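Local structure of putative S-adenosyl-L-methionine-dependent Methyltransferase (Methanococcus maripaludis, 3DLC) at residues N188-D191 and S197-I200. The protein binds S-adenosylmethionine and is probably a methyltransferase, although the substrate that would accept the methyl group is not established. Residues are numbered along the deposited sequence; the frame is centred on the assembly and turned at random.
Sequences NVLD and SYEI
The phenol of Tyr198 meets two successive residues of helix 180-193 in different ways, an example of how one aromatic side chain can join a strand to a helix by both apolar and polar contact. The apolar part belongs to Leu190, whose CD1 sits over one face of the Tyr198 ring, 3.8 Å from its centroid and 18° off the normal, a CH-pi contact displaced toward Tyr198 CG and CD2. Leu190 CB adds a second touch at Tyr198 CE2, 3.7 Å away. Leu190 CD1 also reaches Ile200 CD1 at 4.2 Å; Ile200 is the next residue to face the helix as the strand alternates. The polar part is a short hydrogen bond at the ring edge: Tyr198 OH donates to Asp191 OD1 over 2.6 Å, arriving on the syn side but 31° out of the carboxylate plane. With chi1 at 67°, CG of Tyr198 lies between the backbone N and the carbonyl carbon, which points the ring across toward the helix and brings its hydroxyl to Asp191. A phenylalanine at Tyr198 would keep the face for Leu190 but would probably leave the Asp191 carboxylate without this donor. Leu190 also packs on Ile209 and Ile211 of strand 206-211 and on Phe131 of helix 127-137. The contact thus packs a helix against the antiparallel edge hairpin, strands 198-203 and 206-211, that completes the seven-stranded 3-2-1-4-5-7-6 sheet of the Rossmann-like class I methyltransferase fold.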
loop_
_atom_site.group_PDB
_atom_site.type_symbol
_atom_site.label_atom_id
_atom_site.label_comp_id
_atom_site.label_asym_id
_atom_site.label_seq_id
_atom_site.Cartn_x
_atom_site.Cartn_y
_atom_site.Cartn_z
ATOM N N ASN A 188 11.930 -7.226 12.811
ATOM C CA ASN A 188 11.740 -7.285 14.264
ATOM C C ASN A 188 10.266 -7.252 14.668
ATOM O O ASN A 188 9.835 -7.973 15.568
ATOM C CB ASN A 188 12.498 -6.169 14.964
ATOM C CG ASN A 188 14.010 -6.329 14.876
ATOM O OD1 ASN A 188 14.511 -7.413 14.593
ATOM N ND2 ASN A 188 14.742 -5.243 15.096
ATOM N N VAL A 189 9.466 -6.479 13.950
ATOM C CA VAL A 189 8.035 -6.429 14.213
ATOM C C VAL A 189 7.367 -7.776 13.966
ATOM O O VAL A 189 6.608 -8.300 14.796
ATOM C CB VAL A 189 7.334 -5.351 13.331
ATOM C CG1 VAL A 189 5.805 -5.425 13.442
ATOM C CG2 VAL A 189 7.820 -3.936 13.673
ATOM N N LEU A 190 7.651 -8.382 12.817
ATOM C CA LEU A 190 7.041 -9.655 12.461
ATOM C C LEU A 190 7.521 -10.742 13.410
ATOM O O LEU A 190 6.766 -11.649 13.763
ATOM C CB LEU A 190 7.356 -10.025 11.005
ATOM C CG LEU A 190 6.829 -9.026 9.947
ATOM C CD1 LEU A 190 6.997 -9.656 8.580
ATOM C CD2 LEU A 190 5.356 -8.606 10.167
ATOM N N ASP A 191 8.777 -10.659 13.835
ATOM C CA ASP A 191 9.330 -11.676 14.731
ATOM C C ASP A 191 8.690 -11.585 16.112
ATOM O O ASP A 191 8.473 -12.616 16.756
ATOM C CB ASP A 191 10.842 -11.571 14.772
ATOM C CG ASP A 191 11.500 -11.960 13.453
ATOM O OD1 ASP A 191 10.842 -12.564 12.572
ATOM O OD2 ASP A 191 12.697 -11.669 13.324
ATOM N N SER A 197 6.275 -17.593 8.447
ATOM C CA SER A 197 6.728 -17.524 7.049
ATOM C C SER A 197 6.564 -16.136 6.468
ATOM O O SER A 197 5.477 -15.629 6.366
ATOM C CB SER A 197 5.893 -18.507 6.229
ATOM O OG SER A 197 6.308 -18.539 4.887
ATOM N N TYR A 198 7.689 -15.556 6.060
ATOM C CA TYR A 198 7.677 -14.272 5.342
ATOM C C TYR A 198 8.970 -14.063 4.581
ATOM O O TYR A 198 9.991 -14.704 4.840
ATOM C CB TYR A 198 7.418 -13.072 6.301
ATOM C CG TYR A 198 8.516 -12.788 7.324
ATOM C CD1 TYR A 198 9.708 -12.202 6.959
ATOM C CD2 TYR A 198 8.345 -13.066 8.657
ATOM C CE1 TYR A 198 10.705 -11.923 7.900
ATOM C CE2 TYR A 198 9.332 -12.807 9.598
ATOM C CZ TYR A 198 10.501 -12.209 9.221
ATOM O OH TYR A 198 11.535 -11.973 10.105
ATOM N N GLU A 199 8.891 -13.125 3.644
ATOM C CA GLU A 199 10.036 -12.543 2.997
ATOM C C GLU A 199 9.921 -11.022 3.143
ATOM O O GLU A 199 8.826 -10.481 3.040
ATOM C CB GLU A 199 10.033 -12.803 1.478
ATOM C CG GLU A 199 10.030 -14.231 1.042
ATOM C CD GLU A 199 9.565 -14.362 -0.398
ATOM O OE1 GLU A 199 8.389 -13.998 -0.636
ATOM O OE2 GLU A 199 10.358 -14.783 -1.248
ATOM N N ILE A 200 11.025 -10.343 3.378
ATOM C CA ILE A 200 11.071 -8.872 3.304
ATOM C C ILE A 200 12.131 -8.599 2.274
ATOM O O ILE A 200 13.269 -9.026 2.438
ATOM C CB ILE A 200 11.352 -8.193 4.629
ATOM C CG1 ILE A 200 10.292 -8.564 5.669
ATOM C CG2 ILE A 200 11.383 -6.697 4.449
ATOM C CD1 ILE A 200 10.563 -8.013 7.068
#